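Kelch domain-containing protein (Colletotrichum graminicola M1.001, PDB 5C86) probably oxidises alcohols as a copper-dependent oxidase of the galactose oxidase and glyoxal oxidase family (AA5). Local coordinates at residues 399-404 / 447-452; 458-463 / 477-482; 409-414 / 443-448; 228-233 / 431-436. All coordinates share one frame; numbering follows the deposited sequence.

Interaction 1: residues 399-404 / 447-452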
loop_
_atom_site.group_PDB
_atom_site.type_symbol
_atom_site.label_atom_id
_atom_site.label_comp_id
_atom_site.label_asym_id
_atom_site.label_seq_id
_atom_site.Cartn_x
_atom_site.Cartn_y
_atom_site.Cartn_z
ATOM N N ALA A 399 -0.174 -21.985 10.534
ATOM C CA ALA A 399 -1.403 -22.696 10.850
ATOM C C ALA A 399 -2.116 -23.031 9.565
ATOM O O ALA A 399 -2.007 -22.320 8.550
ATOM C CB ALA A 399 -2.245 -21.882 11.752
ATOM N N PRO A 400 -2.859 -24.100 9.578
ATOM C CA PRO A 400 -3.617 -24.465 8.428
ATOM C C PRO A 400 -4.934 -23.710 8.339
ATOM O O PRO A 400 -5.518 -23.350 9.347
ATOM C CB PRO A 400 -3.888 -25.978 8.652
ATOM C CG PRO A 400 -4.056 -26.068 10.141
ATOM C CD PRO A 400 -3.034 -25.090 10.679
ATOM N N ILE A 401 -5.409 -23.519 7.090
ATOM C CA ILE A 401 -6.729 -23.015 6.786
ATOM C C ILE A 401 -7.282 -23.929 5.690
ATOM O O ILE A 401 -6.645 -24.105 4.635
ATOM C CB ILE A 401 -6.696 -21.619 6.222
ATOM C CG1 ILE A 401 -6.145 -20.647 7.248
ATOM C CG2 ILE A 401 -8.114 -21.113 5.896
ATOM C CD1 ILE A 401 -5.972 -19.245 6.627
ATOM N N THR A 402 -8.447 -24.506 5.916
ATOM C CA THR A 402 -9.132 -25.224 4.892
ATOM C C THR A 402 -10.158 -24.274 4.225
ATOM O O THR A 402 -11.002 -23.687 4.936
ATOM C CB THR A 402 -9.835 -26.493 5.424
ATOM O OG1 THR A 402 -8.825 -27.370 5.962
ATOM C CG2 THR A 402 -10.550 -27.234 4.318
ATOM N N ILE A 403 -10.090 -24.189 2.911
ATOM C CA ILE A 403 -10.876 -23.307 2.074
ATOM C C ILE A 403 -11.850 -24.222 1.352
ATOM O O ILE A 403 -11.377 -25.091 0.622
ATOM C CB ILE A 403 -10.005 -22.573 1.083
ATOM C CG1 ILE A 403 -8.889 -21.792 1.783
ATOM C CG2 ILE A 403 -10.895 -21.665 0.177
ATOM C CD1 ILE A 403 -7.604 -21.706 1.035
ATOM N N THR A 404 -13.136 -24.004 1.486
ATOM C CA THR A 404 -14.090 -24.871 0.703
ATOM C C THR A 404 -14.706 -24.004 -0.397
ATOM O O THR A 404 -15.286 -22.982 -0.101
ATOM C CB THR A 404 -15.176 -25.362 1.624
ATOM O OG1 THR A 404 -14.564 -26.101 2.697
ATOM C CG2 THR A 404 -16.123 -26.264 0.874
ATOM N N VAL A 447 -4.409 -25.002 2.953
ATOM C CA VAL A 447 -3.179 -24.226 2.839
ATOM C C VAL A 447 -2.587 -24.058 4.216
ATOM O O VAL A 447 -3.272 -24.242 5.234
ATOM C CB VAL A 447 -3.446 -22.804 2.230
ATOM C CG1 VAL A 447 -3.963 -22.922 0.827
ATOM C CG2 VAL A 447 -4.356 -21.919 3.110
ATOM N N ASN A 448 -1.327 -23.638 4.266
ATOM C CA ASN A 448 -0.806 -23.207 5.549
ATOM C C ASN A 448 -0.279 -21.783 5.392
ATOM O O ASN A 448 0.446 -21.444 4.448
ATOM C CB ASN A 448 0.391 -24.060 5.998
ATOM C CG ASN A 448 0.073 -25.464 6.376
ATOM O OD1 ASN A 448 -1.093 -25.912 6.494
ATOM N ND2 ASN A 448 1.149 -26.185 6.653
ATOM N N VAL A 449 -0.512 -20.993 6.423
ATOM C CA VAL A 449 0.093 -19.659 6.499
ATOM C C VAL A 449 1.612 -19.808 6.664
ATOM O O VAL A 449 1.975 -20.681 7.429
ATOM C CB VAL A 449 -0.477 -18.891 7.650
ATOM C CG1 VAL A 449 0.233 -17.569 7.829
ATOM C CG2 VAL A 449 -1.954 -18.647 7.412
ATOM N N PRO A 450 2.442 -18.996 6.012
ATOM C CA PRO A 450 3.854 -19.075 6.228
ATOM C C PRO A 450 4.221 -19.056 7.736
ATOM O O PRO A 450 3.622 -18.394 8.538
ATOM C CB PRO A 450 4.381 -17.814 5.565
ATOM C CG PRO A 450 3.403 -17.605 4.410
ATOM C CD PRO A 450 2.106 -18.017 4.952
ATOM N N ASN A 451 5.282 -19.844 8.069
ATOM C CA ASN A 451 5.705 -19.808 9.446
ATOM C C ASN A 451 6.457 -18.608 9.918
ATOM O O ASN A 451 6.498 -18.354 11.128
ATOM C CB ASN A 451 6.571 -21.043 9.659
ATOM C CG ASN A 451 5.789 -22.181 10.179
ATOM O OD1 ASN A 451 5.203 -22.133 11.277
ATOM N ND2 ASN A 451 5.783 -23.272 9.381
ATOM N N ASP A 452 7.001 -17.800 9.046
ATOM C CA ASP A 452 7.836 -16.699 9.440
ATOM C C ASP A 452 6.974 -15.421 9.416
ATOM O O ASP A 452 6.413 -15.036 8.356
ATOM C CB ASP A 452 8.970 -16.554 8.413
ATOM C CG ASP A 452 10.122 -15.724 8.938
ATOM O OD1 ASP A 452 9.898 -14.658 9.512
ATOM O OD2 ASP A 452 11.289 -16.208 8.779
#
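The carbonyl oxygen V447 O is met by two groups of the facing strand. I401 N donates a hydrogen bond to V447 O at 2.9 Å, and P400 CA lies 3.2 Å from V447 O in a CA-H...O contact. In return V447 N donates to I401 O, with an N-H...O angle of 171°. These two bonds make I401 and V447 a hydrogen-bonded antiparallel pair. The next pair, P400 with N448, is non-hydrogen-bonded. Beyond it V449 N reaches A399 O at 2.9 Å, so the ladder runs on past the end of strand 444-448.

The side chains of I401 and V447 lie on the buried face. V447 CG1 stands anti to its own carbonyl carbon (chi1 -63°) and meets the end of I403, with 3.8 Å from V447 CG1 to I403 CD1. V447 CG2 is 3.9 Å from I401 CB. Farther along, I401 CD1 comes up to V449 CG2 at 4.1 Å, the two side chains lying at a slant. F478 and L434 also border this apolar layer. P400 and N448 are on the exposed face. The arrangement is an antiparallel ladder between neighbouring strands in the C-terminal early-set domain, an immunoglobulin-like beta sandwich.

Interaction 2: residues 458-463 / 477-482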
loop_
_atom_site.group_PDB
_atom_site.type_symbol
_atom_site.label_atom_id
_atom_site.label_comp_id
_atom_site.label_asym_id
_atom_site.label_seq_id
_atom_site.Cartn_x
_atom_site.Cartn_y
_atom_site.Cartn_z
ATOM N N PRO A 458 1.732 -9.862 10.746
ATOM C CA PRO A 458 0.429 -9.950 11.362
ATOM C C PRO A 458 -0.579 -8.976 10.856
ATOM O O PRO A 458 -0.221 -7.858 10.410
ATOM C CB PRO A 458 0.684 -9.685 12.846
ATOM C CG PRO A 458 2.088 -9.845 13.006
ATOM C CD PRO A 458 2.829 -9.635 11.708
ATOM N N GLY A 459 -1.823 -9.369 10.905
ATOM C CA GLY A 459 -2.890 -8.518 10.470
ATOM C C GLY A 459 -3.831 -9.190 9.501
ATOM O O GLY A 459 -3.745 -10.382 9.229
ATOM N N TYR A 460 -4.710 -8.404 8.932
ATOM C CA TYR A 460 -5.713 -8.864 8.028
ATOM C C TYR A 460 -5.199 -9.053 6.606
ATOM O O TYR A 460 -4.401 -8.255 6.082
ATOM C CB TYR A 460 -6.939 -7.978 7.966
ATOM C CG TYR A 460 -8.004 -8.267 9.010
ATOM C CD1 TYR A 460 -7.900 -7.755 10.287
ATOM C CD2 TYR A 460 -8.944 -9.195 8.762
ATOM C CE1 TYR A 460 -8.842 -8.041 11.245
ATOM C CE2 TYR A 460 -9.882 -9.510 9.696
ATOM C CZ TYR A 460 -9.818 -8.929 10.922
ATOM O OH TYR A 460 -10.834 -9.258 11.836
ATOM N N TYR A 461 -5.705 -10.141 5.980
ATOM C CA TYR A 461 -5.421 -10.514 4.620
ATOM C C TYR A 461 -6.707 -10.859 3.931
ATOM O O TYR A 461 -7.708 -11.233 4.546
ATOM C CB TYR A 461 -4.580 -11.792 4.571
ATOM C CG TYR A 461 -3.119 -11.540 4.999
ATOM C CD1 TYR A 461 -2.810 -11.432 6.309
ATOM C CD2 TYR A 461 -2.130 -11.485 4.088
ATOM C CE1 TYR A 461 -1.477 -11.173 6.679
ATOM C CE2 TYR A 461 -0.802 -11.236 4.417
ATOM C CZ TYR A 461 -0.459 -11.117 5.760
ATOM O OH TYR A 461 0.868 -10.875 6.107
ATOM N N MET A 462 -6.677 -10.683 2.614
ATOM C CA MET A 462 -7.684 -11.197 1.693
ATOM C C MET A 462 -7.209 -12.543 1.148
ATOM O O MET A 462 -6.131 -12.599 0.564
ATOM C CB MET A 462 -7.851 -10.252 0.580
ATOM C CG MET A 462 -8.554 -8.969 1.013
ATOM S SD MET A 462 -8.633 -7.710 -0.312
ATOM C CE MET A 462 -6.966 -7.076 -0.311
ATOM N N LEU A 463 -8.017 -13.601 1.301
ATOM C CA LEU A 463 -7.718 -14.905 0.715
ATOM C C LEU A 463 -8.448 -14.940 -0.613
ATOM O O LEU A 463 -9.645 -14.705 -0.674
ATOM C CB LEU A 463 -8.157 -16.050 1.644
ATOM C CG LEU A 463 -7.311 -17.301 1.621
ATOM C CD1 LEU A 463 -7.419 -18.158 2.905
ATOM C CD2 LEU A 463 -7.726 -18.059 0.332
ATOM N N PHE A 477 -11.944 -12.513 4.124
ATOM C CA PHE A 477 -10.966 -11.901 5.039
ATOM C C PHE A 477 -10.575 -12.836 6.141
ATOM O O PHE A 477 -11.399 -13.587 6.680
ATOM C CB PHE A 477 -11.536 -10.618 5.651
ATOM C CG PHE A 477 -11.665 -9.505 4.708
ATOM C CD1 PHE A 477 -10.616 -8.641 4.530
ATOM C CD2 PHE A 477 -12.816 -9.290 3.939
ATOM C CE1 PHE A 477 -10.713 -7.608 3.651
ATOM C CE2 PHE A 477 -12.922 -8.205 3.073
ATOM C CZ PHE A 477 -11.849 -7.339 2.921
ATOM N N PHE A 478 -9.332 -12.768 6.571
ATOM C CA PHE A 478 -8.898 -13.464 7.730
ATOM C C PHE A 478 -7.705 -12.721 8.324
ATOM O O PHE A 478 -7.107 -11.899 7.639
ATOM C CB PHE A 478 -8.526 -14.954 7.500
ATOM C CG PHE A 478 -7.233 -15.163 6.731
ATOM C CD1 PHE A 478 -7.203 -14.960 5.350
ATOM C CD2 PHE A 478 -6.064 -15.512 7.380
ATOM C CE1 PHE A 478 -6.032 -15.168 4.635
ATOM C CE2 PHE A 478 -4.883 -15.687 6.660
ATOM C CZ PHE A 478 -4.886 -15.544 5.319
ATOM N N LYS A 479 -7.304 -13.058 9.558
ATOM C CA LYS A 479 -6.114 -12.440 10.165
ATOM C C LYS A 479 -5.078 -13.409 10.630
ATOM O O LYS A 479 -5.416 -14.514 11.094
ATOM C CB LYS A 479 -6.472 -11.406 11.241
ATOM C CG LYS A 479 -7.167 -11.907 12.439
ATOM C CD LYS A 479 -7.303 -10.770 13.508
ATOM C CE LYS A 479 -7.881 -11.334 14.798
ATOM N NZ LYS A 479 -7.947 -10.264 15.848
ATOM N N VAL A 480 -3.850 -12.970 10.520
ATOM C CA VAL A 480 -2.714 -13.661 11.016
ATOM C C VAL A 480 -2.411 -13.039 12.351
ATOM O O VAL A 480 -2.180 -11.805 12.436
ATOM C CB VAL A 480 -1.519 -13.557 10.061
ATOM C CG1 VAL A 480 -0.275 -14.086 10.661
ATOM C CG2 VAL A 480 -1.815 -14.223 8.737
ATOM N N THR A 481 -2.454 -13.896 13.394
ATOM C CA THR A 481 -2.293 -13.422 14.772
ATOM C C THR A 481 -0.919 -13.778 15.291
ATOM O O THR A 481 -0.333 -14.738 14.893
ATOM C CB THR A 481 -3.310 -14.072 15.735
ATOM O OG1 THR A 481 -3.143 -15.497 15.678
ATOM C CG2 THR A 481 -4.698 -13.750 15.380
ATOM N N LEU A 482 -0.461 -12.965 16.266
ATOM C CA LEU A 482 0.789 -13.255 16.962
ATOM C C LEU A 482 0.572 -14.325 18.045
ATOM O O LEU A 482 -0.525 -14.557 18.446
ATOM C CB LEU A 482 1.294 -12.013 17.652
ATOM C CG LEU A 482 1.885 -11.055 16.627
ATOM C CD1 LEU A 482 1.827 -9.628 17.148
ATOM C CD2 LEU A 482 3.298 -11.432 16.214
#
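Strands 459-463 and 477-481 run antiparallel at 141°, their axes 4.4 Å apart at closest approach. They are the two arms of a beta hairpin in the C-terminal early-set domain. G459 pairs with V480 and Y461 with F478 as hydrogen-bonded pairs. Y460 with K479 and M462 with F477 are non-hydrogen-bonded pairs. The shortest bond, Y461 N to F478 O at 2.8 Å, lies nearly in line with the carbonyl. G459 N reaches V480 O in the carbonyl plane, on a lone pair. G459 itself has a positive phi.

Side chains alternate between two faces. On one, K479 crosses Y460, its CB 3.9 Å from the ring centroid and only 3° off the normal, a CH-pi contact. K479 CD carries on past the ring at Y460 CE1, and the amine goes on to a salt bridge with D81. M462 and F477 lie side by side on this face; M462 CG is 3.7 Å from F477 CE1, and the sulfur makes an oblique Met-aromatic contact.

On the other face, F478 CG sits between its backbone N and carbonyl carbon (chi1 72°). This turns the ring toward the partner strand, where Y461 CB lies over one face. The Y461 and F478 rings are near parallel but barely overlap. V480 CG2 packs against Y461, meeting its ring obliquely at CE1 and CD1. At the open end of the hairpin P458 CG lies 3.8 Å from L482 CD2.

Interaction 3: residues 409-414 / 443-448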
loop_
_atom_site.group_PDB
_atom_site.type_symbol
_atom_site.label_atom_id
_atom_site.label_comp_id
_atom_site.label_asym_id
_atom_site.label_seq_id
_atom_site.Cartn_x
_atom_site.Cartn_y
_atom_site.Cartn_z
ATOM N N GLY A 409 -12.897 -27.928 -8.760
ATOM C CA GLY A 409 -11.976 -27.555 -9.756
ATOM C C GLY A 409 -10.525 -27.695 -9.277
ATOM O O GLY A 409 -10.306 -28.142 -8.183
ATOM N N ALA A 410 -9.612 -27.250 -10.110
ATOM C CA ALA A 410 -8.204 -27.149 -9.794
ATOM C C ALA A 410 -7.974 -25.644 -9.468
ATOM O O ALA A 410 -8.124 -24.793 -10.312
ATOM C CB ALA A 410 -7.341 -27.581 -10.964
ATOM N N TYR A 411 -7.651 -25.357 -8.235
ATOM C CA TYR A 411 -7.502 -23.994 -7.804
ATOM C C TYR A 411 -6.072 -23.678 -7.348
ATOM O O TYR A 411 -5.350 -24.591 -6.832
ATOM C CB TYR A 411 -8.385 -23.728 -6.612
ATOM C CG TYR A 411 -9.872 -23.715 -6.934
ATOM C CD1 TYR A 411 -10.472 -22.578 -7.507
ATOM C CD2 TYR A 411 -10.647 -24.847 -6.811
ATOM C CE1 TYR A 411 -11.819 -22.588 -7.862
ATOM C CE2 TYR A 411 -11.979 -24.811 -7.163
ATOM C CZ TYR A 411 -12.546 -23.655 -7.659
ATOM O OH TYR A 411 -13.910 -23.660 -7.923
ATOM N N THR A 412 -5.700 -22.425 -7.521
ATOM C CA THR A 412 -4.520 -21.851 -6.806
ATOM C C THR A 412 -4.985 -20.758 -5.898
ATOM O O THR A 412 -6.122 -20.348 -5.935
ATOM C CB THR A 412 -3.506 -21.272 -7.787
ATOM O OG1 THR A 412 -4.129 -20.270 -8.622
ATOM C CG2 THR A 412 -2.869 -22.372 -8.712
ATOM N N PHE A 413 -4.136 -20.366 -4.962
ATOM C CA PHE A 413 -4.493 -19.537 -3.890
ATOM C C PHE A 413 -3.421 -18.479 -3.596
ATOM O O PHE A 413 -2.252 -18.614 -3.861
ATOM C CB PHE A 413 -4.785 -20.314 -2.590
ATOM C CG PHE A 413 -5.768 -21.375 -2.734
ATOM C CD1 PHE A 413 -5.424 -22.640 -3.116
ATOM C CD2 PHE A 413 -7.089 -21.088 -2.541
ATOM C CE1 PHE A 413 -6.423 -23.602 -3.327
ATOM C CE2 PHE A 413 -8.104 -22.048 -2.757
ATOM C CZ PHE A 413 -7.751 -23.279 -3.152
ATOM N N SER A 414 -3.899 -17.377 -3.024
ATOM C CA SER A 414 -2.983 -16.354 -2.495
ATOM C C SER A 414 -3.609 -15.584 -1.384
ATOM O O SER A 414 -4.827 -15.573 -1.229
ATOM C CB SER A 414 -2.446 -15.357 -3.507
ATOM O OG SER A 414 -3.487 -14.630 -4.057
ATOM N N LYS A 443 -13.046 -29.522 -4.031
ATOM C CA LYS A 443 -13.775 -28.409 -3.371
ATOM C C LYS A 443 -13.040 -27.893 -2.133
ATOM O O LYS A 443 -12.826 -26.670 -1.952
ATOM C CB LYS A 443 -15.169 -28.827 -2.997
ATOM C CG LYS A 443 -16.107 -29.022 -4.209
ATOM C CD LYS A 443 -17.567 -29.388 -3.813
ATOM C CE LYS A 443 -18.216 -28.785 -2.493
ATOM N NZ LYS A 443 -18.545 -27.350 -1.978
ATOM N N SER A 444 -12.555 -28.791 -1.328
ATOM C CA SER A 444 -11.909 -28.365 -0.102
ATOM C C SER A 444 -10.380 -28.452 -0.380
ATOM O O SER A 444 -9.886 -29.432 -0.964
ATOM C CB SER A 444 -12.249 -29.306 1.046
ATOM O OG SER A 444 -13.584 -28.984 1.448
ATOM N N PHE A 445 -9.665 -27.376 -0.025
ATOM C CA PHE A 445 -8.240 -27.249 -0.196
ATOM C C PHE A 445 -7.660 -26.747 1.073
ATOM O O PHE A 445 -8.167 -25.775 1.648
ATOM C CB PHE A 445 -7.877 -26.331 -1.306
ATOM C CG PHE A 445 -8.275 -26.825 -2.631
ATOM C CD1 PHE A 445 -9.586 -26.691 -3.036
ATOM C CD2 PHE A 445 -7.344 -27.437 -3.467
ATOM C CE1 PHE A 445 -9.974 -27.208 -4.256
ATOM C CE2 PHE A 445 -7.743 -27.942 -4.693
ATOM C CZ PHE A 445 -9.081 -27.838 -5.029
ATOM N N THR A 446 -6.542 -27.306 1.516
ATOM C CA THR A 446 -5.967 -26.814 2.735
ATOM C C THR A 446 -4.615 -26.176 2.414
ATOM O O THR A 446 -3.819 -26.737 1.692
ATOM C CB THR A 446 -5.797 -27.937 3.788
ATOM O OG1 THR A 446 -7.123 -28.466 4.093
ATOM C CG2 THR A 446 -5.109 -27.424 5.047
ATOM N N VAL A 447 -4.409 -25.002 2.953
ATOM C CA VAL A 447 -3.179 -24.226 2.839
ATOM C C VAL A 447 -2.587 -24.058 4.216
ATOM O O VAL A 447 -3.272 -24.242 5.234
ATOM C CB VAL A 447 -3.446 -22.804 2.230
ATOM C CG1 VAL A 447 -3.963 -22.922 0.827
ATOM C CG2 VAL A 447 -4.356 -21.919 3.110
ATOM N N ASN A 448 -1.327 -23.638 4.266
ATOM C CA ASN A 448 -0.806 -23.207 5.549
ATOM C C ASN A 448 -0.279 -21.783 5.392
ATOM O O ASN A 448 0.446 -21.444 4.448
ATOM C CB ASN A 448 0.391 -24.060 5.998
ATOM C CG ASN A 448 0.073 -25.464 6.376
ATOM O OD1 ASN A 448 -1.093 -25.912 6.494
ATOM N ND2 ASN A 448 1.149 -26.185 6.653
#
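Y411, F413 and F445 form an aromatic cluster between segments 409-414 and 443-448. No hydrogen bond joins the two segments. F445 takes chi1 -66°, which places CG anti to its carbonyl carbon and sends the ring across toward the other segment. Y411 and F413 have the same kind of first torsion and come from the opposite side to meet it.

The Y411 ring turns its edge to the face of F445 in an offset edge-to-face pair, with the planes at 79° and the centroids 5.6 Å apart. The touching atoms are Y411 CD2 and F445 CE1, at 3.5 Å. Y411 CB also lies over a face of the F445 ring. The tyrosine hydroxyl is used elsewhere, in a hydrogen bond with D407 O.

F413 meets the root of F445 instead. F413 CZ is 3.6 Å from F445 CB, and the two rings are oblique to each other. Nearer its own backbone, F413 CD1 comes to V447 CG1 at 4.2 Å. At the far end of F445, G409 O lies near the ring plane, 3.4 Å from F445 CZ.

I403 and L434 also touch F413, and M405 touches Y411. F413 CA and V447 CA are 8.3 Å apart, and side chains bridge the gap. The cluster forms part of the interior of the immunoglobulin-like early-set sandwich.

Interaction 4: residues 228-233 / 431-436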
loop_
_atom_site.group_PDB
_atom_site.type_symbol
_atom_site.label_atom_id
_atom_site.label_comp_id
_atom_site.label_asym_id
_atom_site.label_seq_id
_atom_site.Cartn_x
_atom_site.Cartn_y
_atom_site.Cartn_z
ATOM N N MET A 228 5.872 -5.656 -2.586
ATOM C CA MET A 228 6.286 -6.986 -2.325
ATOM C C MET A 228 5.239 -7.922 -2.903
ATOM O O MET A 228 4.239 -8.213 -2.285
ATOM C CB MET A 228 6.445 -7.202 -0.836
ATOM C CG MET A 228 7.069 -8.554 -0.512
ATOM S SD MET A 228 7.376 -8.815 1.231
ATOM C CE MET A 228 8.853 -7.835 1.392
ATOM N N TYR A 229 5.515 -8.444 -4.083
ATOM C CA TYR A 229 4.572 -9.245 -4.819
ATOM C C TYR A 229 4.700 -10.745 -4.525
ATOM O O TYR A 229 3.816 -11.518 -4.893
ATOM C CB TYR A 229 4.669 -8.974 -6.326
ATOM C CG TYR A 229 5.940 -9.450 -6.960
ATOM C CD1 TYR A 229 6.073 -10.723 -7.358
ATOM C CD2 TYR A 229 7.003 -8.597 -7.093
ATOM C CE1 TYR A 229 7.282 -11.146 -7.935
ATOM C CE2 TYR A 229 8.216 -8.971 -7.633
ATOM C CZ TYR A 229 8.317 -10.268 -8.022
ATOM O OH TYR A 229 9.488 -10.643 -8.631
ATOM N N ASP A 230 5.815 -11.212 -3.932
ATOM C CA ASP A 230 5.892 -12.600 -3.501
ATOM C C ASP A 230 6.715 -12.595 -2.248
ATOM O O ASP A 230 7.971 -12.642 -2.321
ATOM C CB ASP A 230 6.468 -13.511 -4.572
ATOM C CG ASP A 230 6.557 -14.971 -4.104
ATOM O OD1 ASP A 230 6.434 -15.234 -2.867
ATOM O OD2 ASP A 230 6.679 -15.847 -4.990
ATOM N N ALA A 231 6.061 -12.485 -1.099
ATOM C CA ALA A 231 6.791 -12.363 0.153
ATOM C C ALA A 231 7.511 -13.654 0.550
ATOM O O ALA A 231 8.551 -13.581 1.216
ATOM C CB ALA A 231 5.869 -11.936 1.217
ATOM N N VAL A 232 7.008 -14.776 0.104
ATOM C CA VAL A 232 7.635 -16.055 0.435
ATOM C C VAL A 232 9.041 -16.127 -0.222
ATOM O O VAL A 232 10.016 -16.558 0.408
ATOM C CB VAL A 232 6.714 -17.200 -0.007
ATOM C CG1 VAL A 232 7.420 -18.546 0.154
ATOM C CG2 VAL A 232 5.406 -17.211 0.781
ATOM N N ALA A 233 9.153 -15.594 -1.418
ATOM C CA ALA A 233 10.419 -15.589 -2.175
ATOM C C ALA A 233 11.205 -14.331 -1.920
ATOM O O ALA A 233 12.297 -14.165 -2.508
ATOM C CB ALA A 233 10.110 -15.739 -3.667
ATOM N N ARG A 431 1.851 -9.751 -1.100
ATOM C CA ARG A 431 1.207 -10.979 -1.541
ATOM C C ARG A 431 2.050 -12.219 -1.171
ATOM O O ARG A 431 3.264 -12.222 -1.364
ATOM C CB ARG A 431 1.074 -11.006 -3.038
ATOM C CG ARG A 431 0.664 -12.339 -3.640
ATOM C CD ARG A 431 0.392 -12.207 -5.144
ATOM N NE ARG A 431 0.225 -13.520 -5.826
ATOM C CZ ARG A 431 1.214 -14.313 -6.171
ATOM N NH1 ARG A 431 2.478 -13.957 -5.989
ATOM N NH2 ARG A 431 0.943 -15.433 -6.781
ATOM N N ILE A 432 1.374 -13.215 -0.671
ATOM C CA ILE A 432 1.879 -14.540 -0.354
ATOM C C ILE A 432 1.131 -15.550 -1.214
ATOM O O ILE A 432 -0.053 -15.766 -1.018
ATOM C CB ILE A 432 1.688 -14.804 1.135
ATOM C CG1 ILE A 432 2.614 -13.839 1.924
ATOM C CG2 ILE A 432 1.881 -16.316 1.486
ATOM C CD1 ILE A 432 2.211 -13.777 3.393
ATOM N N PRO A 433 1.802 -16.212 -2.148
ATOM C CA PRO A 433 1.140 -17.332 -2.842
ATOM C C PRO A 433 1.022 -18.496 -1.921
ATOM O O PRO A 433 1.817 -18.647 -0.988
ATOM C CB PRO A 433 2.088 -17.668 -3.979
ATOM C CG PRO A 433 3.394 -17.231 -3.510
ATOM C CD PRO A 433 3.203 -16.093 -2.537
ATOM N N LEU A 434 -0.027 -19.299 -2.106
ATOM C CA LEU A 434 -0.262 -20.450 -1.234
ATOM C C LEU A 434 -0.613 -21.672 -2.055
ATOM O O LEU A 434 -1.487 -21.617 -2.836
ATOM C CB LEU A 434 -1.421 -20.196 -0.289
ATOM C CG LEU A 434 -1.323 -18.988 0.667
ATOM C CD1 LEU A 434 -2.681 -18.688 1.224
ATOM C CD2 LEU A 434 -0.443 -19.320 1.826
ATOM N N ASP A 435 0.073 -22.782 -1.800
ATOM C CA ASP A 435 -0.262 -24.048 -2.491
ATOM C C ASP A 435 -1.293 -24.792 -1.644
ATOM O O ASP A 435 -1.075 -24.936 -0.455
ATOM C CB ASP A 435 0.991 -24.929 -2.485
ATOM C CG ASP A 435 2.165 -24.404 -3.306
ATOM O OD1 ASP A 435 1.903 -23.784 -4.345
ATOM O OD2 ASP A 435 3.364 -24.742 -2.939
ATOM N N GLY A 436 -2.396 -25.277 -2.201
ATOM C CA GLY A 436 -3.413 -25.983 -1.482
ATOM C C GLY A 436 -3.426 -27.485 -1.740
ATOM O O GLY A 436 -3.312 -27.901 -2.878
HETATM O O HOH W 1 4.790 -15.570 -6.887
#
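R431 CG is anti to the backbone N (chi1 169°), and the chain stays extended through NE. It therefore runs alongside Y229 O, with CB, CG and CD close to that oxygen, and brings its guanidinium back to it. This contact joins a beta-propeller blade, strand 225-230, to strand 431-438 of the C-terminal early-set domain. R431 NH1 donates to Y229 O at 3.0 Å, and the oxygen lies in the guanidinium plane. R431 NE is held by P287 O, so a second bond helps to fix the rotation of the group.

The backbone of R431 is gripped as well. R431 N donates to M228 O, and A231 N donates to R431 O at 2.8 Å, with an N-H...O angle of 168°. Strand 225-230 is broken here: Y229 and D230 both face K235 in a classic beta bulge.

D230 CG, anti to its backbone N (chi1 179°), carries the carboxylate to P433. D230 OD1 accepts from A233 N in an Asx motif, the donor coming from above the carboxylate plane. The same oxygen lies 3.4 Å from P433 CD, the two side chains crossing at about a right angle. The acid and the guanidinium do not touch directly, but their opposite charges would probably attract.

Apolar side chains of A231 and V232 pack against the strand. A231 CB meets I432 CG1 at 3.8 Å, and V232 CG2 packs on I432 CG2. A water bridges the charged pair, donating to D230 OD2 at 2.7 Å and accepting from R431 NH1 at 3.0 Å.

In the fold
From the N terminus, the propeller segment 228-233 comes first, and its partner 431-436 follows 198 residues later. Interaction 4 closes this loop and ties the propeller to the C-terminal domain. Inside that span the chain passes 399-404 and 409-414. Their partners, 447-452 and 443-448, follow 431-436, so interactions 1 and 3 each cross interaction 4. Interaction 3 nests within interaction 1, apart from the shared residues V447 and N448 where both end. Interaction 2 opens afterwards and closes a short hairpin in series. I401 with F478 and V449 with V480 join interaction 1 to interaction 2, while F413 O and L434 N link interactions 3 and 4.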